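PDB 5K87: 2-methyl-aconitate isomerase from Shewanella oneidensis, which interconverts 2-methyl-trans-aconitate and 2-methyl-cis-aconitate by base-catalysed proton abstraction during propionate breakdown through the 2-methylcitrate cycle. Local coordinates for residues F28-D33 with G117-S122; I53-P56 with K61-D64; I258-A263 with K270-A275; A334-T339 with G373-I378. The protein carries 1 engineered substitution. All coordinates share one frame; numbering follows the deposited sequence.

Contacts 1 and 4 each set something against a strand, and those strands, 24-30 and 374-391, both pair with strand 12-21; their centres are nevertheless about 35 Å apart. Contact 1 is aromatic and buried, between strand and helix, whereas contact 4 is only partly buried and mixes apolar packing on a tryptophan with a water bridge. Contact 2 is nested inside the chain loop that contact 1 closes; it too is buried, but it works through an amide hydrogen bond and a glycine with no room for a side chain, next to the second subunit. Contact 3, across the chain's centre from contact 1, folds a loop back onto its own preceding helix, with alanines inside and solvent-facing residues at the loop's start.

Contact 1: residues F28-D33 with G117-S122; sequences FFRLQD and GAFAIS
The ring of F119 reaches from helix 117-122 to strand 28-30 and fits against F28 on one hand and R30 on the other. Its CG stands anti to the backbone N (chi1 -179°), which carries the ring away from the helix to the strand. F28 meets it mainly through its first side-chain carbon, CB lying 3.6 Å from F119 CD2. The two rings run nearly parallel, with planes 27° apart, but are slid so far along each other, centroids 5.8 Å apart, that they scarcely overlap. R30 comes to the edge of the F119 ring, its CG 3.6 Å from F119 CE1. Farther out the arginine bends at chi3 (-52°) and its guanidinium turns back to D33, which it takes side-on: NE bonds to D33 OD2 at 2.9 Å and NH2 to D33 OD1 at 2.8 Å. Q32 CD lies over one guanidinium face, so the head is bonded in its plane and covered on one face. With R30 cut back to an alanine, the D33 carboxylate would probably lose its charged mate and the edge of F119 some of its cover. F119 also touches T17 and L79, and F28 touches M19 and V77, all on neighbouring strands. This is helix-on-sheet packing within the first half of a diaminopimelate epimerase-like fold, with the F28 side chain about 8 Å from that of C109, the probable proton donor/acceptor.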
# COMPACT_ATOMS: atom_id res chain seq x y z
N PHE A 28 11.66 8.30 6.17
CA PHE A 28 12.55 8.89 7.17
C PHE A 28 13.39 10.01 6.57
O PHE A 28 13.94 9.86 5.47
CB PHE A 28 13.52 7.82 7.67
CG PHE A 28 12.89 6.81 8.58
CD1 PHE A 28 11.96 5.91 8.08
CD2 PHE A 28 13.22 6.74 9.92
CE1 PHE A 28 11.35 4.98 8.91
CE2 PHE A 28 12.63 5.79 10.76
CZ PHE A 28 11.69 4.93 10.25
N PHE A 29 13.50 11.11 7.31
CA PHE A 29 14.29 12.27 6.90
C PHE A 29 15.22 12.70 8.02
O PHE A 29 14.82 12.72 9.20
CB PHE A 29 13.39 13.47 6.63
CG PHE A 29 12.32 13.24 5.60
CD1 PHE A 29 12.55 13.54 4.26
CD2 PHE A 29 11.08 12.77 5.97
CE1 PHE A 29 11.56 13.34 3.32
CE2 PHE A 29 10.08 12.57 5.03
CZ PHE A 29 10.33 12.86 3.71
N ARG A 30 16.43 13.09 7.66
CA ARG A 30 17.26 13.90 8.55
C ARG A 30 16.74 15.31 8.46
O ARG A 30 16.48 15.81 7.36
CB ARG A 30 18.70 13.96 8.06
CG ARG A 30 19.57 12.76 8.28
CD ARG A 30 21.06 13.17 8.18
NE ARG A 30 21.33 13.89 6.93
CZ ARG A 30 22.52 14.31 6.54
NH1 ARG A 30 23.59 14.08 7.29
NH2 ARG A 30 22.64 14.96 5.38
N LEU A 31 16.63 15.97 9.61
CA LEU A 31 16.15 17.34 9.65
C LEU A 31 16.88 18.25 8.67
O LEU A 31 16.26 19.01 7.92
CB LEU A 31 16.28 17.88 11.07
CG LEU A 31 15.89 19.35 11.29
CD1 LEU A 31 14.41 19.55 11.03
CD2 LEU A 31 16.25 19.78 12.69
N GLN A 32 18.21 18.15 8.65
CA GLN A 32 19.01 19.03 7.79
C GLN A 32 18.81 18.81 6.29
O GLN A 32 19.21 19.65 5.48
CB GLN A 32 20.50 18.93 8.15
CG GLN A 32 21.14 17.63 7.72
CD GLN A 32 22.49 17.40 8.37
OE1 GLN A 32 23.52 17.82 7.84
NE2 GLN A 32 22.49 16.72 9.51
N ASP A 33 18.22 17.68 5.91
CA ASP A 33 17.95 17.40 4.50
C ASP A 33 16.64 18.03 4.02
O ASP A 33 16.39 18.09 2.82
CB ASP A 33 17.92 15.89 4.26
CG ASP A 33 19.28 15.25 4.42
OD1 ASP A 33 20.30 15.94 4.18
OD2 ASP A 33 19.35 14.05 4.78
N GLY A 117 16.62 3.89 15.35
CA GLY A 117 17.96 3.61 15.82
C GLY A 117 18.92 3.35 14.68
O GLY A 117 20.02 3.90 14.64
N ALA A 118 18.50 2.50 13.75
CA ALA A 118 19.31 2.18 12.58
C ALA A 118 19.59 3.41 11.72
O ALA A 118 20.72 3.63 11.28
CB ALA A 118 18.65 1.10 11.76
N PHE A 119 18.55 4.21 11.46
CA PHE A 119 18.69 5.39 10.62
C PHE A 119 19.69 6.36 11.24
O PHE A 119 20.55 6.92 10.55
CB PHE A 119 17.34 6.08 10.40
CG PHE A 119 17.42 7.30 9.51
CD1 PHE A 119 17.86 8.52 10.01
CD2 PHE A 119 17.06 7.22 8.18
CE1 PHE A 119 17.93 9.65 9.18
CE2 PHE A 119 17.13 8.35 7.36
CZ PHE A 119 17.55 9.55 7.86
N ALA A 120 19.59 6.56 12.54
CA ALA A 120 20.46 7.50 13.22
C ALA A 120 21.92 7.09 13.09
O ALA A 120 22.78 7.92 12.80
CB ALA A 120 20.07 7.62 14.68
N ILE A 121 22.21 5.81 13.30
CA ILE A 121 23.56 5.29 13.15
C ILE A 121 24.06 5.47 11.71
O ILE A 121 25.17 5.95 11.48
CB ILE A 121 23.62 3.81 13.53
CG1 ILE A 121 23.37 3.64 15.03
CG2 ILE A 121 24.97 3.20 13.11
CD1 ILE A 121 22.96 2.25 15.42
N SER A 122 23.22 5.11 10.75
CA SER A 122 23.61 5.13 9.35
C SER A 122 23.76 6.52 8.77
O SER A 122 24.36 6.68 7.71
CB SER A 122 22.61 4.34 8.53
OG SER A 122 22.62 2.98 8.94

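Contact 2: residues I53-P56 with K61-D64; sequences IGSP and KQID
I53, G54 and S55, at the end of helix 43-53, pack on Q62 of the following loop, and G54 also meets D64, in a buried, short-range contact centred on one glutamine side chain. Q62 runs extended beyond CG alongside I53, its NE2 3.3 Å from I53 CG2. The same NE2 donates to S55 OG at 2.9 Å; the serine oxygen lies in the amide plane, though the bond is bent, with an angle of 145° at the hydrogen. NE2 is also bonded to OG of the substrate-binding S74, and Q62 OE1 accepts from A69 N, so the amide is fixed in its rotation. S55 OG in turn bonds to S97 O. A leucine in place of Q62 would probably leave A69 N and the hydroxyls of S55 and S74 each short of a partner. The helix ends in a Schellman motif with G54 as its C-prime residue: S55 N goes back to L50 O and G54 N to R51 O. G54 adopts positive phi (104°) and brings its CA to 3.7 Å from D64 O; a CB would fall only 3.2 Å from D64 C. The carboxylate of D64 is turned to the dimer interface, where its OD1 forms salt bridges with R20 and R387 of the second subunit.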
# COMPACT_ATOMS: atom_id res chain seq x y z
N ILE A 53 3.73 11.49 0.94
CA ILE A 53 2.94 10.30 1.22
C ILE A 53 1.78 10.09 0.22
O ILE A 53 1.38 8.96 -0.03
CB ILE A 53 2.44 10.37 2.68
CG1 ILE A 53 3.60 10.14 3.65
CG2 ILE A 53 1.29 9.42 2.95
CD1 ILE A 53 4.17 8.71 3.62
N GLY A 54 1.27 11.18 -0.35
CA GLY A 54 0.20 11.10 -1.34
C GLY A 54 -1.16 11.49 -0.79
O GLY A 54 -2.19 11.05 -1.30
N SER A 55 -1.17 12.34 0.24
CA SER A 55 -2.38 12.79 0.92
C SER A 55 -2.58 14.29 0.74
O SER A 55 -1.64 15.01 0.42
CB SER A 55 -2.24 12.50 2.42
OG SER A 55 -2.33 11.12 2.68
N PRO A 56 -3.82 14.77 0.94
CA PRO A 56 -5.04 13.99 1.19
C PRO A 56 -5.49 13.32 -0.10
O PRO A 56 -5.33 13.88 -1.18
CB PRO A 56 -6.06 15.06 1.61
CG PRO A 56 -5.62 16.28 0.91
CD PRO A 56 -4.11 16.21 0.86
N LYS A 61 -6.22 5.52 -1.76
CA LYS A 61 -5.28 4.54 -2.30
C LYS A 61 -3.82 4.96 -2.21
O LYS A 61 -2.94 4.11 -2.31
CB LYS A 61 -5.60 4.23 -3.77
CG LYS A 61 -6.96 3.57 -4.00
CD LYS A 61 -7.05 2.22 -3.33
CE LYS A 61 -8.41 1.58 -3.56
NZ LYS A 61 -8.53 0.29 -2.84
N GLN A 62 -3.56 6.25 -2.06
CA GLN A 62 -2.19 6.81 -2.04
C GLN A 62 -1.33 6.32 -3.23
O GLN A 62 -0.14 6.02 -3.08
CB GLN A 62 -1.51 6.61 -0.68
CG GLN A 62 -2.22 7.43 0.41
CD GLN A 62 -1.66 7.22 1.81
OE1 GLN A 62 -1.18 6.15 2.16
NE2 GLN A 62 -1.74 8.27 2.63
N ILE A 63 -1.94 6.28 -4.40
CA ILE A 63 -1.25 5.88 -5.63
C ILE A 63 -0.32 6.99 -6.12
O ILE A 63 0.56 6.77 -6.96
CB ILE A 63 -2.29 5.48 -6.70
CG1 ILE A 63 -2.99 4.19 -6.29
CG2 ILE A 63 -1.66 5.28 -8.07
CD1 ILE A 63 -2.22 2.99 -6.65
N ASP A 64 -0.50 8.19 -5.60
CA ASP A 64 0.32 9.32 -6.02
C ASP A 64 1.28 9.76 -4.92
O ASP A 64 1.58 10.94 -4.78
CB ASP A 64 -0.57 10.48 -6.47
CG ASP A 64 0.08 11.37 -7.50
OD1 ASP A 64 1.20 11.09 -7.98
OD2 ASP A 64 -0.61 12.36 -7.86

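Contact 3: residues I258-A263 with K270-A275; sequences IRAHGA and KHIDEA
R259, A260 and H261, consecutive on helix 249-266, receive the returning chain at I272 and A275, a helix-against-loop packing in which the segment after the helix folds back onto it. R259 comes first. With CG anti to the backbone N (chi1 -168°), the chain runs out and then bends at chi3, bringing the guanidinium edge-on to A275 O, which lies 3.1 Å from R259 NH2. The head is well occupied beyond this pair: NE makes a salt bridge with E256, NH2 bonds to R278 O and NH1 to P282 O. Next along the helix, A260 points its CB toward the loop. This CB meets A275 CB at 3.5 Å, closer than carbons usually approach, and it also touches I272 CD1 at 3.7 Å, so the two backbones can come close here. H261 then presents the face of its imidazole to I272. The methyl CD1 sits over the ring centre, 3.6 Å from the centroid and only 7° off the normal, a CH-pi contact, while H261 ND1 bonds to T257 O within the helix. The loop is braced in its own right: E274 OE2 accepts from K270 N at 2.7 Å and from H271 N at 2.9 Å, both reaching it from the same face of the carboxylate plane.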
# COMPACT_ATOMS: atom_id res chain seq x y z
N ILE A 258 -17.31 4.99 21.26
CA ILE A 258 -16.73 4.55 22.52
C ILE A 258 -15.38 5.23 22.75
O ILE A 258 -15.09 5.71 23.85
CB ILE A 258 -16.60 3.02 22.60
CG1 ILE A 258 -17.98 2.37 22.47
CG2 ILE A 258 -15.97 2.64 23.92
CD1 ILE A 258 -17.93 0.87 22.24
N ARG A 259 -14.56 5.30 21.70
CA ARG A 259 -13.26 5.96 21.77
C ARG A 259 -13.41 7.43 22.18
O ARG A 259 -12.66 7.93 23.02
CB ARG A 259 -12.50 5.84 20.45
CG ARG A 259 -11.03 6.23 20.53
CD ARG A 259 -10.38 6.31 19.14
NE ARG A 259 -10.87 7.47 18.40
CZ ARG A 259 -10.33 8.68 18.47
NH1 ARG A 259 -9.24 8.92 19.19
NH2 ARG A 259 -10.88 9.67 17.79
N ALA A 260 -14.38 8.12 21.58
CA ALA A 260 -14.63 9.52 21.90
C ALA A 260 -15.02 9.69 23.36
O ALA A 260 -14.53 10.58 24.05
CB ALA A 260 -15.72 10.07 21.00
N HIS A 261 -15.92 8.84 23.84
CA HIS A 261 -16.34 8.92 25.23
C HIS A 261 -15.21 8.59 26.19
O HIS A 261 -15.10 9.19 27.26
CB HIS A 261 -17.58 8.06 25.47
CG HIS A 261 -18.85 8.72 25.01
ND1 HIS A 261 -19.27 8.69 23.70
CD2 HIS A 261 -19.75 9.48 25.69
CE1 HIS A 261 -20.40 9.37 23.60
NE2 HIS A 261 -20.71 9.86 24.78
N GLY A 262 -14.35 7.65 25.80
CA GLY A 262 -13.17 7.35 26.59
C GLY A 262 -12.22 8.52 26.64
O GLY A 262 -11.66 8.84 27.69
N ALA A 263 -12.03 9.19 25.51
CA ALA A 263 -11.16 10.36 25.45
C ALA A 263 -11.64 11.46 26.38
O ALA A 263 -10.85 12.13 27.04
CB ALA A 263 -11.06 10.87 24.03
N LYS A 270 -12.21 18.03 25.87
CA LYS A 270 -13.16 18.67 26.77
C LYS A 270 -14.59 18.56 26.25
O LYS A 270 -15.55 18.62 27.02
CB LYS A 270 -12.79 20.14 26.99
N HIS A 271 -14.73 18.39 24.94
CA HIS A 271 -16.03 18.25 24.32
C HIS A 271 -15.98 17.02 23.43
O HIS A 271 -15.01 16.80 22.73
CB HIS A 271 -16.35 19.49 23.48
CG HIS A 271 -17.77 19.55 22.99
ND1 HIS A 271 -18.25 18.71 22.00
CD2 HIS A 271 -18.80 20.35 23.33
CE1 HIS A 271 -19.52 18.99 21.77
NE2 HIS A 271 -19.88 19.98 22.56
N ILE A 272 -17.05 16.24 23.46
CA ILE A 272 -17.11 14.97 22.75
C ILE A 272 -16.80 15.11 21.24
O ILE A 272 -16.20 14.22 20.64
CB ILE A 272 -18.49 14.28 22.98
CG1 ILE A 272 -18.44 12.82 22.57
CG2 ILE A 272 -19.62 15.04 22.29
CD1 ILE A 272 -17.67 11.95 23.54
N ASP A 273 -17.17 16.25 20.65
CA ASP A 273 -16.97 16.47 19.22
C ASP A 273 -15.51 16.59 18.81
O ASP A 273 -15.18 16.49 17.63
CB ASP A 273 -17.67 17.75 18.76
CG ASP A 273 -19.17 17.60 18.68
OD1 ASP A 273 -19.71 16.55 19.06
OD2 ASP A 273 -19.81 18.58 18.23
N GLU A 274 -14.63 16.83 19.78
CA GLU A 274 -13.20 16.97 19.50
C GLU A 274 -12.60 15.68 18.95
O GLU A 274 -11.54 15.70 18.33
CB GLU A 274 -12.44 17.38 20.76
CG GLU A 274 -12.67 18.79 21.22
CD GLU A 274 -11.82 19.14 22.43
OE1 GLU A 274 -10.58 19.14 22.30
OE2 GLU A 274 -12.39 19.39 23.51
N ALA A 275 -13.26 14.56 19.18
CA ALA A 275 -12.70 13.28 18.75
C ALA A 275 -12.62 13.17 17.23
O ALA A 275 -11.80 12.43 16.71
CB ALA A 275 -13.49 12.12 19.33

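Contact 4: residues A334-T339 with G373-I378; sequences AAIPGT and GEWTVI
A type II beta turn, I336 to T339, which leads from helix 324-334 into helix 340-344, rests through I336 and P337 on W375 near the start of strand 374-391. I336 carries most of the contact. Its CD1 lies over one face of the indole, 3.6 Å from W375 CG and 4.0 Å from the centroid of the five-membered ring, a CH-pi contact 26° off the normal and offset to the rim. The other branch, CG2, stands anti to the backbone N and touches W375 CD1 at 3.8 Å. I336 CD1 also reaches V377 CG2, more loosely, at 4.3 Å. P337 crosses the indole at about a right angle, its CD 3.6 Å from W375 CZ2 on the six-membered ring. A water ties the polar atoms together: it accepts from W375 NE1 at 2.9 Å and donates to P337 O at 2.8 Å, giving the indole N-H a partner without a direct bond to the turn. W375 also packs on A368 and Q370 of the adjoining strand 360-371. Proline and glycine, P337 and G338, fill the two central places of the turn, and T339 N-caps the next helix: a type II turn between helices, seated on an aromatic side chain of a beta strand.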
# COMPACT_ATOMS: atom_id res chain seq x y z
N ALA A 334 -0.86 -4.94 31.86
CA ALA A 334 -0.82 -6.33 32.30
C ALA A 334 -0.02 -6.48 33.60
O ALA A 334 -0.28 -7.40 34.38
CB ALA A 334 -0.23 -7.22 31.23
N ALA A 335 0.93 -5.58 33.82
CA ALA A 335 1.79 -5.64 35.00
C ALA A 335 1.14 -5.03 36.25
O ALA A 335 1.68 -5.12 37.35
CB ALA A 335 3.11 -4.94 34.72
N ILE A 336 0.00 -4.37 36.06
CA ILE A 336 -0.71 -3.77 37.18
C ILE A 336 -1.92 -4.62 37.55
O ILE A 336 -2.91 -4.66 36.82
CB ILE A 336 -1.19 -2.36 36.84
CG1 ILE A 336 -0.03 -1.51 36.30
CG2 ILE A 336 -1.82 -1.71 38.05
CD1 ILE A 336 1.09 -1.31 37.30
N PRO A 337 -1.85 -5.32 38.70
CA PRO A 337 -2.94 -6.23 39.08
C PRO A 337 -4.28 -5.51 39.14
O PRO A 337 -4.39 -4.46 39.77
CB PRO A 337 -2.51 -6.72 40.46
CG PRO A 337 -1.02 -6.63 40.42
CD PRO A 337 -0.71 -5.39 39.64
N GLY A 338 -5.28 -6.07 38.47
CA GLY A 338 -6.62 -5.50 38.51
C GLY A 338 -7.08 -4.76 37.27
O GLY A 338 -8.26 -4.49 37.13
N THR A 339 -6.17 -4.38 36.37
CA THR A 339 -6.62 -3.78 35.10
C THR A 339 -7.32 -4.84 34.28
O THR A 339 -7.14 -6.04 34.51
CB THR A 339 -5.47 -3.20 34.26
OG1 THR A 339 -4.65 -4.27 33.78
CG2 THR A 339 -4.63 -2.20 35.05
N GLY A 373 3.84 2.64 48.25
CA GLY A 373 2.53 2.02 48.13
C GLY A 373 1.81 2.29 46.82
O GLY A 373 0.60 2.08 46.73
N GLU A 374 2.54 2.76 45.81
CA GLU A 374 1.97 3.05 44.50
C GLU A 374 2.83 2.42 43.41
O GLU A 374 4.04 2.28 43.56
CB GLU A 374 1.86 4.56 44.26
CG GLU A 374 0.98 5.29 45.26
CD GLU A 374 -0.48 4.92 45.13
OE1 GLU A 374 -0.91 4.55 44.02
OE2 GLU A 374 -1.21 4.99 46.15
N TRP A 375 2.19 2.04 42.31
CA TRP A 375 2.92 1.42 41.21
C TRP A 375 3.75 2.40 40.41
O TRP A 375 3.30 3.50 40.09
CB TRP A 375 1.95 0.73 40.25
CG TRP A 375 1.40 -0.51 40.80
CD1 TRP A 375 0.10 -0.75 41.13
CD2 TRP A 375 2.12 -1.71 41.10
NE1 TRP A 375 -0.04 -2.03 41.61
CE2 TRP A 375 1.19 -2.64 41.60
CE3 TRP A 375 3.46 -2.08 40.99
CZ2 TRP A 375 1.55 -3.92 42.00
CZ3 TRP A 375 3.82 -3.36 41.38
CH2 TRP A 375 2.87 -4.26 41.88
N THR A 376 4.97 1.99 40.11
CA THR A 376 5.79 2.67 39.12
C THR A 376 6.21 1.64 38.09
O THR A 376 6.44 0.47 38.42
CB THR A 376 7.05 3.27 39.75
OG1 THR A 376 7.88 2.22 40.23
CG2 THR A 376 6.69 4.20 40.90
N VAL A 377 6.28 2.06 36.83
CA VAL A 377 6.78 1.18 35.79
C VAL A 377 8.09 1.72 35.24
O VAL A 377 8.14 2.79 34.64
CB VAL A 377 5.76 0.97 34.66
CG1 VAL A 377 6.36 0.10 33.57
CG2 VAL A 377 4.50 0.32 35.22
N ILE A 378 9.15 0.99 35.49
CA ILE A 378 10.49 1.43 35.16
C ILE A 378 10.73 1.45 33.66
O ILE A 378 11.34 2.39 33.12
CB ILE A 378 11.53 0.52 35.85
CG1 ILE A 378 11.41 0.65 37.37
CG2 ILE A 378 12.93 0.85 35.39
CD1 ILE A 378 12.30 -0.28 38.15
O HOH W 1 -2.80 -3.00 41.51